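Local structure of 1-Cys peroxiredoxin (Vibrio vulnificus MO6-24/O, 5K2I) at residues F38-P41 with P46-S49; E50-G55 with K83-A88; P54-L59 with E151-A156; V58-L63 with D69-V74; Y125-D130 with T135-E140. The protein probably reduces hydrogen peroxide and other peroxides through a single redox-active cysteine, and may also scavenge nitric oxide. All coordinates share one frame; numbering follows the deposited sequence.

Contact 1: F38-P41 with P46-S49; sequences FAVP and PTCS
The hydroxyl oxygen of T47 rests against V40 and P41, with P41 CD 4.1 Å from T47 OG1 and V40 CG1 4.2 Å from T47 OG1. These are loose van der Waals contacts, and the backbones keep their distance: the nearest CA atoms, those of V40 and T47, are 7.6 Å apart. With chi1 at -67°, T47 OG1 lies beside its own backbone N and anti to the carbonyl carbon, which turns the oxygen toward the valine and proline. The polar partner of that oxygen is R124, whose NE hydrogen-bonds to T47 OG1 while its NH2 bonds to P46 O, a two-pronged grip that fixes the loop just ahead of C48. P41 O is held in turn by R121. P41 opens and C48 ends the P-x-x-x-T-x-x-C signature of peroxiredoxins, T47 being one of its variable positions. As in the family, C48 is probably the peroxidatic cysteine; in the oxidized crystal its SG forms a disulfide with C48 of the second subunit. F38 faces Y56 and L53 of helix 53-65, its strand runs between strands 70-75 and 120-130, and residues 46-49 form the loop leading from strand 34-40 into that helix.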
# COMPACT_ATOMS: atom_id res chain seq x y z
N PHE A 38 -10.75 14.10 -0.41
CA PHE A 38 -9.87 12.94 -0.54
C PHE A 38 -10.66 11.67 -0.30
O PHE A 38 -11.63 11.65 0.47
CB PHE A 38 -8.65 13.03 0.42
CG PHE A 38 -9.01 13.00 1.88
CD1 PHE A 38 -9.37 14.17 2.53
CD2 PHE A 38 -9.01 11.81 2.58
CE1 PHE A 38 -9.71 14.15 3.87
CE2 PHE A 38 -9.36 11.78 3.92
CZ PHE A 38 -9.71 12.95 4.56
N ALA A 39 -10.25 10.61 -1.00
CA ALA A 39 -10.94 9.33 -0.95
C ALA A 39 -10.04 8.22 -0.44
O ALA A 39 -8.82 8.25 -0.62
CB ALA A 39 -11.46 8.97 -2.34
N VAL A 40 -10.69 7.22 0.16
CA VAL A 40 -10.04 6.01 0.64
C VAL A 40 -10.85 4.81 0.18
O VAL A 40 -12.01 4.96 -0.22
CB VAL A 40 -9.92 5.99 2.18
CG1 VAL A 40 -9.00 7.11 2.65
CG2 VAL A 40 -11.31 6.08 2.84
N PRO A 41 -10.25 3.61 0.22
CA PRO A 41 -11.01 2.42 -0.18
C PRO A 41 -12.05 2.02 0.85
O PRO A 41 -12.98 1.27 0.52
CB PRO A 41 -9.94 1.33 -0.29
CG PRO A 41 -8.64 2.08 -0.42
CD PRO A 41 -8.82 3.31 0.41
N PRO A 46 -6.64 0.60 6.48
CA PRO A 46 -5.35 1.28 6.64
C PRO A 46 -4.91 1.97 5.35
O PRO A 46 -5.04 1.42 4.25
CB PRO A 46 -4.40 0.15 7.04
CG PRO A 46 -5.04 -1.09 6.53
CD PRO A 46 -6.53 -0.86 6.49
N THR A 47 -4.45 3.20 5.52
CA THR A 47 -3.84 4.01 4.46
C THR A 47 -2.72 4.74 5.16
O THR A 47 -2.85 5.05 6.35
CB THR A 47 -4.85 5.00 3.83
OG1 THR A 47 -5.87 4.29 3.12
CG2 THR A 47 -4.15 5.98 2.89
N CYS A 48 -1.60 4.98 4.48
CA CYS A 48 -0.54 5.83 5.03
C CYS A 48 -1.19 7.05 5.65
O CYS A 48 -1.97 7.72 5.00
CB CYS A 48 0.45 6.27 3.96
SG CYS A 48 1.24 4.92 3.08
N SER A 49 -0.89 7.31 6.92
CA SER A 49 -1.66 8.33 7.64
C SER A 49 -1.64 9.68 6.94
O SER A 49 -2.67 10.37 6.88
CB SER A 49 -1.14 8.48 9.06
OG SER A 49 -1.29 7.25 9.74

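Contact 2: E50-G55 with K83-A88; sequences EAHLPG and KAWGEA
H52, at the N-cap position of helix 53-65, and L53 in its first turn face helix 79-88, with the CA atoms of L53 and G86 8.4 Å apart. The indole of W85 bridges that gap. L53 CD2 sits almost squarely over its six-membered ring, 3.6 Å from the centroid and only 6° off the ring normal, a CH-pi contact made by a single methyl. The same methyl is 3.7 Å from W85 CE2, at one end of the bond shared by the two rings. W85 CG is anti to the backbone N (chi1 -171°), carrying the indole away from its helix so that one of its faces lies against the leucine. At the rim of the indole, in its plane, stands the imidazole: H52 ND1 is 3.6 Å from W85 CZ2, so the two rings meet edge to edge without stacking. One face of the imidazole is covered by P54 CD, which lies over its centre and helps hold the ring. F44, V40 and M96 also pack on W85. Here two helices of a thioredoxin-fold domain meet through the W85 indole, clasped by L53 on a face and H52 at an edge, near the C48 loop, since H52 also touches T47.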
# COMPACT_ATOMS: atom_id res chain seq x y z
N GLU A 50 -0.48 10.04 6.39
CA GLU A 50 -0.29 11.30 5.70
C GLU A 50 -1.23 11.48 4.50
O GLU A 50 -1.41 12.60 4.03
CB GLU A 50 1.16 11.42 5.23
CG GLU A 50 1.49 10.41 4.13
CD GLU A 50 2.99 10.20 3.94
OE1 GLU A 50 3.51 10.68 2.91
OE2 GLU A 50 3.62 9.54 4.80
N ALA A 51 -1.81 10.39 4.02
CA ALA A 51 -2.59 10.44 2.78
C ALA A 51 -4.10 10.32 3.01
O ALA A 51 -4.88 10.38 2.05
CB ALA A 51 -2.12 9.36 1.82
N HIS A 52 -4.52 10.14 4.26
CA HIS A 52 -5.96 10.17 4.52
C HIS A 52 -6.27 10.90 5.82
O HIS A 52 -5.63 11.90 6.13
CB HIS A 52 -6.55 8.74 4.49
CG HIS A 52 -6.20 7.89 5.66
ND1 HIS A 52 -7.16 7.28 6.45
CD2 HIS A 52 -5.00 7.54 6.19
CE1 HIS A 52 -6.56 6.60 7.41
NE2 HIS A 52 -5.25 6.74 7.28
N LEU A 53 -7.29 10.46 6.55
CA LEU A 53 -7.86 11.27 7.62
C LEU A 53 -6.83 11.90 8.58
O LEU A 53 -6.86 13.12 8.77
CB LEU A 53 -8.90 10.44 8.38
CG LEU A 53 -10.09 11.14 9.03
CD1 LEU A 53 -10.61 12.32 8.23
CD2 LEU A 53 -11.20 10.12 9.25
N PRO A 54 -5.90 11.11 9.16
CA PRO A 54 -4.95 11.75 10.08
C PRO A 54 -4.15 12.88 9.45
O PRO A 54 -3.96 13.92 10.08
CB PRO A 54 -4.02 10.59 10.48
CG PRO A 54 -4.84 9.38 10.30
CD PRO A 54 -5.70 9.65 9.10
N GLY A 55 -3.72 12.68 8.20
CA GLY A 55 -2.96 13.68 7.49
C GLY A 55 -3.71 14.97 7.24
O GLY A 55 -3.15 16.07 7.36
N LYS A 83 -19.94 8.43 9.60
CA LYS A 83 -20.09 9.19 10.82
C LYS A 83 -19.28 8.56 11.96
O LYS A 83 -18.58 9.26 12.68
CB LYS A 83 -21.56 9.30 11.20
CG LYS A 83 -21.81 10.09 12.48
CD LYS A 83 -23.31 10.34 12.66
CE LYS A 83 -23.57 11.19 13.89
NZ LYS A 83 -23.17 10.45 15.12
N ALA A 84 -19.36 7.24 12.08
CA ALA A 84 -18.64 6.54 13.14
C ALA A 84 -17.13 6.71 12.97
O ALA A 84 -16.40 6.88 13.93
CB ALA A 84 -19.01 5.08 13.15
N TRP A 85 -16.67 6.69 11.72
CA TRP A 85 -15.25 6.79 11.45
C TRP A 85 -14.72 8.18 11.79
O TRP A 85 -13.65 8.33 12.40
CB TRP A 85 -14.97 6.47 9.99
CG TRP A 85 -13.51 6.34 9.63
CD1 TRP A 85 -12.52 5.77 10.39
CD2 TRP A 85 -12.89 6.79 8.43
NE1 TRP A 85 -11.32 5.84 9.72
CE2 TRP A 85 -11.52 6.46 8.51
CE3 TRP A 85 -13.37 7.44 7.28
CZ2 TRP A 85 -10.61 6.77 7.49
CZ3 TRP A 85 -12.46 7.74 6.26
CH2 TRP A 85 -11.10 7.41 6.38
N GLY A 86 -15.47 9.21 11.41
CA GLY A 86 -15.10 10.57 11.79
C GLY A 86 -15.03 10.75 13.30
O GLY A 86 -14.11 11.39 13.81
N GLU A 87 -15.99 10.17 14.02
CA GLU A 87 -15.99 10.25 15.48
C GLU A 87 -14.77 9.53 16.08
O GLU A 87 -14.12 10.06 16.98
CB GLU A 87 -17.30 9.68 16.04
CG GLU A 87 -18.48 10.62 15.82
CD GLU A 87 -19.82 9.95 16.00
OE1 GLU A 87 -19.86 8.73 16.26
OE2 GLU A 87 -20.85 10.66 15.89
N ALA A 88 -14.45 8.34 15.56
CA ALA A 88 -13.31 7.57 16.06
C ALA A 88 -11.98 8.30 15.85
O ALA A 88 -11.04 8.13 16.62
CB ALA A 88 -13.26 6.21 15.38

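Contact 3: P54-L59 with E151-A156; sequences PGYIVL and ETILAA
The flat side chain of Y56 meets I153 of helix 150-156 through its hydroxyl: Y56 OH is 3.7 Å from I153 CG1, a van der Waals contact in which the two side chains cross at about a right angle. The tyrosine ring itself stacks with that of F38. A chi1 of -72° sets Y56 CG beside its backbone N, and the ring reaches across from the flank of helix 53-65 to the isoleucine. A126 of strand 120-130 touches both Y56 and I153, so the sheet borders this end of the contact.

L59 makes the larger part of the contact. Its CD1 lies 3.6 Å from E151 N, at the start of helix 150-156, and 4.3 Å from L154 CD2 one turn farther on. The glutamate chain bends at chi2 (-77°) and folds back over the leucine, bringing E151 OE2 within 3.7 Å of L59 CD2; the side chains cross nearly perpendicularly. E151 CD is 3.8 Å from L59 CD1, which shows how the carboxylate carbon as well as its oxygen lies on the methyls.

The two short helical segments run at 43° to each other with axes 11.0 Å apart, wide enough that the backbones do not meet; side chains fill the space between, L59 reaching as far as E151 N. L63 of helix 53-65 continues the patch by touching I153 and L154. Dispersion and burial of apolar groups therefore account for the join: the tyrosine hydroxyl and the glutamate carboxylate both meet carbon across it, and the folded-back end of E151, itself exposed, probably helps shield the methyls of L59 from solvent.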
# COMPACT_ATOMS: atom_id res chain seq x y z
N PRO A 54 -5.90 11.11 9.16
CA PRO A 54 -4.95 11.75 10.08
C PRO A 54 -4.15 12.88 9.45
O PRO A 54 -3.96 13.92 10.08
CB PRO A 54 -4.02 10.59 10.48
CG PRO A 54 -4.84 9.38 10.30
CD PRO A 54 -5.70 9.65 9.10
N GLY A 55 -3.72 12.68 8.20
CA GLY A 55 -2.96 13.68 7.49
C GLY A 55 -3.71 14.97 7.24
O GLY A 55 -3.15 16.07 7.36
N TYR A 56 -4.99 14.86 6.90
CA TYR A 56 -5.78 16.05 6.65
C TYR A 56 -6.23 16.70 7.94
O TYR A 56 -6.39 17.92 7.99
CB TYR A 56 -6.98 15.72 5.73
CG TYR A 56 -6.49 15.46 4.32
CD1 TYR A 56 -6.29 16.51 3.42
CD2 TYR A 56 -6.14 14.18 3.91
CE1 TYR A 56 -5.78 16.28 2.15
CE2 TYR A 56 -5.63 13.94 2.63
CZ TYR A 56 -5.48 15.00 1.76
OH TYR A 56 -4.97 14.79 0.50
N ILE A 57 -6.37 15.91 9.00
CA ILE A 57 -6.68 16.46 10.32
C ILE A 57 -5.55 17.39 10.77
O ILE A 57 -5.79 18.54 11.17
CB ILE A 57 -6.90 15.35 11.36
CG1 ILE A 57 -8.27 14.71 11.14
CG2 ILE A 57 -6.83 15.90 12.77
CD1 ILE A 57 -8.51 13.45 11.98
N VAL A 58 -4.32 16.91 10.70
CA VAL A 58 -3.23 17.73 11.22
C VAL A 58 -2.87 18.87 10.27
O VAL A 58 -2.33 19.88 10.71
CB VAL A 58 -1.97 16.89 11.55
CG1 VAL A 58 -2.26 15.90 12.69
CG2 VAL A 58 -1.44 16.16 10.32
N LEU A 59 -3.17 18.73 8.98
CA LEU A 59 -2.88 19.82 8.04
C LEU A 59 -4.07 20.77 7.83
O LEU A 59 -3.95 21.72 7.05
CB LEU A 59 -2.45 19.28 6.67
CG LEU A 59 -0.99 18.88 6.46
CD1 LEU A 59 -0.65 18.83 4.96
CD2 LEU A 59 -0.04 19.81 7.19
N GLU A 151 0.27 16.92 2.07
CA GLU A 151 1.29 17.93 1.76
C GLU A 151 1.35 18.25 0.28
O GLU A 151 1.63 19.39 -0.10
CB GLU A 151 2.68 17.48 2.23
CG GLU A 151 2.89 17.52 3.73
CD GLU A 151 3.14 18.92 4.30
OE1 GLU A 151 3.30 19.90 3.53
OE2 GLU A 151 3.18 19.04 5.54
N THR A 152 1.11 17.25 -0.57
CA THR A 152 1.07 17.47 -2.01
C THR A 152 -0.03 18.47 -2.34
O THR A 152 0.16 19.36 -3.16
CB THR A 152 0.82 16.17 -2.79
OG1 THR A 152 1.60 15.12 -2.22
CG2 THR A 152 1.20 16.35 -4.26
N ILE A 153 -1.18 18.31 -1.69
CA ILE A 153 -2.30 19.21 -1.90
C ILE A 153 -1.98 20.61 -1.37
O ILE A 153 -2.23 21.61 -2.05
CB ILE A 153 -3.58 18.66 -1.22
CG1 ILE A 153 -4.08 17.40 -1.95
CG2 ILE A 153 -4.67 19.73 -1.13
CD1 ILE A 153 -4.60 17.66 -3.36
N LEU A 154 -1.40 20.67 -0.18
CA LEU A 154 -1.01 21.95 0.40
C LEU A 154 -0.08 22.72 -0.54
O LEU A 154 -0.23 23.92 -0.72
CB LEU A 154 -0.34 21.73 1.76
CG LEU A 154 0.12 23.00 2.48
CD1 LEU A 154 -1.07 23.88 2.85
CD2 LEU A 154 0.94 22.64 3.71
N ALA A 155 0.86 22.01 -1.16
CA ALA A 155 1.82 22.65 -2.05
C ALA A 155 1.16 23.10 -3.36
O ALA A 155 1.61 24.05 -3.99
CB ALA A 155 2.98 21.73 -2.33
N ALA A 156 0.10 22.40 -3.76
CA ALA A 156 -0.60 22.76 -4.99
C ALA A 156 -1.33 24.08 -4.80
O ALA A 156 -1.60 24.79 -5.77
CB ALA A 156 -1.57 21.67 -5.39

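Contact 4: V58-L63 with D69-V74; sequences VLADQL and DLIASV
In the beta-alpha-beta unit formed by strand 34-40, helix 53-65 and strand 70-75, I71 is the residue by which the second strand meets the helix. Its delta methyl does all the touching. I71 CD1 lies 3.7 Å from A60 CA and 3.8 Å from A60 CB, pressed against the helix backbone where the small alanine allows a close approach. On the next turn, L63 CD1 comes to 3.8 Å from I71 CD1, and the leucine and isoleucine chains cross at about a right angle.

The isoleucine's chi2 of 170° keeps the chain extended, and CD1 reaches the helix at A60 and L63. The nearest CA atoms, of A60 and I71, are 7.5 Å apart.

Such a unit is the building block of the thioredoxin fold: strand 70-75 lies parallel to strand 34-40, and the helix crosses from one to the other over a single face of the sheet. Alternation along the strand decides which residues serve that face. I71 points to the helix, while neighbouring A72 packs on L37, L95 and L97. I94 also touches I71. Beyond the leucine, L154 and L157 pack on L63, carrying the apolar layer from this helix over to helix 150-156. D69 OD2 accepts a hydrogen bond from K34 N, linking this end of the segment to strand 34-40.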
# COMPACT_ATOMS: atom_id res chain seq x y z
N VAL A 58 -4.32 16.91 10.70
CA VAL A 58 -3.23 17.73 11.22
C VAL A 58 -2.87 18.87 10.27
O VAL A 58 -2.33 19.88 10.71
CB VAL A 58 -1.97 16.89 11.55
CG1 VAL A 58 -2.26 15.90 12.69
CG2 VAL A 58 -1.44 16.16 10.32
N LEU A 59 -3.17 18.73 8.98
CA LEU A 59 -2.88 19.82 8.04
C LEU A 59 -4.07 20.77 7.83
O LEU A 59 -3.95 21.72 7.05
CB LEU A 59 -2.45 19.28 6.67
CG LEU A 59 -0.99 18.88 6.46
CD1 LEU A 59 -0.65 18.83 4.96
CD2 LEU A 59 -0.04 19.81 7.19
N ALA A 60 -5.18 20.53 8.51
CA ALA A 60 -6.40 21.30 8.26
C ALA A 60 -6.19 22.80 8.45
O ALA A 60 -6.63 23.60 7.64
CB ALA A 60 -7.53 20.81 9.15
N ASP A 61 -5.50 23.19 9.53
CA ASP A 61 -5.26 24.61 9.77
C ASP A 61 -4.45 25.27 8.64
O ASP A 61 -4.77 26.38 8.21
CB ASP A 61 -4.55 24.81 11.11
CG ASP A 61 -5.50 24.75 12.29
OD1 ASP A 61 -6.73 24.86 12.07
OD2 ASP A 61 -5.01 24.61 13.43
N GLN A 62 -3.42 24.57 8.17
CA GLN A 62 -2.56 25.11 7.12
C GLN A 62 -3.31 25.19 5.80
O GLN A 62 -3.12 26.12 5.03
CB GLN A 62 -1.30 24.27 6.97
CG GLN A 62 -0.27 24.52 8.04
CD GLN A 62 0.82 23.47 8.05
OE1 GLN A 62 1.81 23.58 7.33
NE2 GLN A 62 0.64 22.45 8.88
N LEU A 63 -4.17 24.20 5.55
CA LEU A 63 -4.98 24.19 4.33
C LEU A 63 -5.96 25.36 4.32
O LEU A 63 -6.09 26.06 3.31
CB LEU A 63 -5.72 22.86 4.19
CG LEU A 63 -4.84 21.65 3.85
CD1 LEU A 63 -5.59 20.36 4.09
CD2 LEU A 63 -4.30 21.71 2.40
N ASP A 69 -11.92 26.25 1.91
CA ASP A 69 -13.13 26.52 2.68
C ASP A 69 -13.66 25.29 3.37
O ASP A 69 -14.32 25.37 4.40
CB ASP A 69 -14.22 27.08 1.78
CG ASP A 69 -13.84 28.40 1.15
OD1 ASP A 69 -13.65 29.38 1.90
OD2 ASP A 69 -13.73 28.47 -0.10
N LEU A 70 -13.39 24.14 2.77
CA LEU A 70 -14.02 22.90 3.19
C LEU A 70 -13.09 21.75 2.87
O LEU A 70 -12.55 21.69 1.76
CB LEU A 70 -15.35 22.72 2.47
CG LEU A 70 -16.17 21.48 2.79
CD1 LEU A 70 -16.61 21.52 4.25
CD2 LEU A 70 -17.38 21.43 1.85
N ILE A 71 -12.87 20.87 3.84
CA ILE A 71 -12.13 19.62 3.64
C ILE A 71 -13.09 18.48 3.84
O ILE A 71 -13.76 18.43 4.86
CB ILE A 71 -10.96 19.47 4.63
CG1 ILE A 71 -10.06 20.70 4.59
CG2 ILE A 71 -10.18 18.18 4.35
CD1 ILE A 71 -9.03 20.74 5.71
N ALA A 72 -13.16 17.56 2.88
CA ALA A 72 -14.12 16.48 2.94
C ALA A 72 -13.47 15.14 2.64
O ALA A 72 -12.57 15.04 1.81
CB ALA A 72 -15.27 16.74 1.96
N SER A 73 -13.95 14.13 3.35
CA SER A 73 -13.54 12.75 3.20
C SER A 73 -14.67 11.97 2.55
O SER A 73 -15.80 12.03 3.02
CB SER A 73 -13.21 12.17 4.59
OG SER A 73 -13.03 10.77 4.55
N VAL A 74 -14.37 11.26 1.46
CA VAL A 74 -15.37 10.41 0.83
C VAL A 74 -14.88 8.96 0.74
O VAL A 74 -13.67 8.68 0.66
CB VAL A 74 -15.75 10.94 -0.59
CG1 VAL A 74 -14.55 10.89 -1.56
CG2 VAL A 74 -16.95 10.19 -1.17

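Contact 5: Y125-D130 with T135-E140; sequences YAMIID and TTLNVE
L137 CG is anti to its backbone N (chi1 169°), which lays CD1 against M127, while I128 CG1, at chi1 -60°, lies beside its own N and runs along T136. L137 CD1 packs 3.7 Å from M127 CG, the two chains side by side and pointing the same way, and also touches Y125 CD1; V139 shares this face of the sheet. The other face has A126, I128, T136 and N138; I128 CD1 lies 3.8 Å from T136 OG1, and helix 150-156 packs over A126 and I128.

The axes of the two segments approach to 4.6 Å and run antiparallel. A126 and N138 form a hydrogen-bonded pair, with N138 N to A126 O at 2.9 Å and nearly straight (178°). At I128 the register slips: I128 O accepts from both T135 N (2.9 Å) and T136 N (3.2 Å), the latter on a lone pair in the carbonyl plane. A bond from T135 OG1 to D130 OD2 is doubtful, since T135 has two conformers; D130 OD1 forms a salt bridge with K34. T135 and T136 together face I128, a classic beta bulge in the hairpin of strands 120-130 and 133-139 at the edge of the thioredoxin-fold sheet.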
# COMPACT_ATOMS: atom_id res chain seq x y z
N TYR A 125 -7.40 8.93 -3.84
CA TYR A 125 -7.08 10.13 -4.59
C TYR A 125 -7.36 11.36 -3.73
O TYR A 125 -8.05 11.28 -2.71
CB TYR A 125 -7.88 10.20 -5.91
CG TYR A 125 -9.39 10.33 -5.72
CD1 TYR A 125 -9.96 11.56 -5.41
CD2 TYR A 125 -10.23 9.23 -5.82
CE1 TYR A 125 -11.33 11.69 -5.21
CE2 TYR A 125 -11.61 9.36 -5.64
CZ TYR A 125 -12.14 10.59 -5.32
OH TYR A 125 -13.50 10.70 -5.12
N ALA A 126 -6.86 12.50 -4.18
CA ALA A 126 -7.21 13.76 -3.55
C ALA A 126 -7.36 14.82 -4.62
O ALA A 126 -6.66 14.80 -5.64
CB ALA A 126 -6.16 14.17 -2.53
N MET A 127 -8.30 15.72 -4.38
CA MET A 127 -8.65 16.79 -5.30
C MET A 127 -8.66 18.15 -4.63
O MET A 127 -9.02 18.26 -3.44
CB MET A 127 -10.05 16.59 -5.87
CG MET A 127 -10.28 15.45 -6.77
SD MET A 127 -12.06 15.50 -7.10
CE MET A 127 -12.14 14.18 -8.30
N ILE A 128 -8.32 19.17 -5.41
CA ILE A 128 -8.74 20.53 -5.10
C ILE A 128 -9.85 20.89 -6.09
O ILE A 128 -9.66 20.75 -7.31
CB ILE A 128 -7.59 21.54 -5.21
CG1 ILE A 128 -6.46 21.17 -4.24
CG2 ILE A 128 -8.08 22.98 -4.95
CD1 ILE A 128 -5.16 21.92 -4.48
N ILE A 129 -10.98 21.34 -5.57
CA ILE A 129 -12.16 21.63 -6.37
C ILE A 129 -12.54 23.09 -6.16
O ILE A 129 -12.77 23.51 -5.03
CB ILE A 129 -13.34 20.72 -5.98
CG1 ILE A 129 -12.87 19.27 -5.92
CG2 ILE A 129 -14.49 20.89 -6.96
CD1 ILE A 129 -13.75 18.38 -5.10
N ASP A 130 -12.61 23.85 -7.24
CA ASP A 130 -12.95 25.27 -7.16
C ASP A 130 -14.30 25.50 -7.80
O ASP A 130 -14.45 25.34 -9.01
CB ASP A 130 -11.88 26.12 -7.85
CG ASP A 130 -10.58 26.15 -7.06
OD1 ASP A 130 -10.56 26.77 -5.97
OD2 ASP A 130 -9.57 25.58 -7.52
N THR A 135 -9.71 21.21 -10.13
CA THR A 135 -8.53 21.98 -10.51
C THR A 135 -7.27 21.14 -10.40
O THR A 135 -6.38 21.21 -11.24
CB THR A 135 -8.40 23.23 -9.63
OG1 THR A 135 -9.53 24.08 -9.86
CG2 THR A 135 -7.12 23.99 -9.96
N THR A 136 -7.22 20.33 -9.34
CA THR A 136 -6.09 19.42 -9.08
C THR A 136 -6.62 18.04 -8.77
O THR A 136 -7.55 17.91 -7.98
CB THR A 136 -5.22 19.90 -7.89
OG1 THR A 136 -4.61 21.16 -8.20
CG2 THR A 136 -4.13 18.88 -7.58
N LEU A 137 -6.06 17.00 -9.39
CA LEU A 137 -6.42 15.62 -9.07
C LEU A 137 -5.15 14.78 -9.00
O LEU A 137 -4.41 14.67 -10.00
CB LEU A 137 -7.37 15.03 -10.12
CG LEU A 137 -7.59 13.51 -10.04
CD1 LEU A 137 -8.26 13.11 -8.73
CD2 LEU A 137 -8.44 13.06 -11.21
N ASN A 138 -4.90 14.21 -7.82
CA ASN A 138 -3.75 13.33 -7.61
C ASN A 138 -4.28 11.95 -7.27
O ASN A 138 -4.99 11.79 -6.28
CB ASN A 138 -2.85 13.83 -6.47
CG ASN A 138 -2.24 15.19 -6.76
OD1 ASN A 138 -2.00 15.54 -7.90
ND2 ASN A 138 -1.97 15.96 -5.70
N VAL A 139 -3.94 10.95 -8.09
CA VAL A 139 -4.43 9.59 -7.90
C VAL A 139 -3.26 8.68 -7.50
O VAL A 139 -2.17 8.78 -8.07
CB VAL A 139 -5.10 9.05 -9.19
CG1 VAL A 139 -5.64 7.66 -8.97
CG2 VAL A 139 -6.23 10.00 -9.63
N GLU A 140 -3.49 7.82 -6.51
CA GLU A 140 -2.45 6.87 -6.10
C GLU A 140 -2.04 5.98 -7.28
O GLU A 140 -2.87 5.53 -8.05
CB GLU A 140 -2.94 6.00 -4.93
CG GLU A 140 -1.87 5.06 -4.35
CD GLU A 140 -2.39 4.07 -3.31
OE1 GLU A 140 -3.59 3.73 -3.32
OE2 GLU A 140 -1.56 3.61 -2.50

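Overall arrangement
From the N terminus, contact 1 comes first, closing the short loop between strand 34-40 and the residues ahead of helix 53-65. That helix then serves three contacts. Contact 4 closes the turn from the helix to strand 70-75 and is nested within the longer loop of contact 2, which reaches helix 79-88. Contact 3 starts from the same helix, sharing P54 and G55 with contact 2 and V58 and L59 with contact 4, and spans to helix 150-156; the hairpin of contact 5 is nested inside its loop. Contacts 1, 4 and 5 meet in one sheet, where strand 34-40 lies between strands 70-75 and 120-130, and contacts 2 and 3 fasten helices 79-88 and 150-156 to helix 53-65.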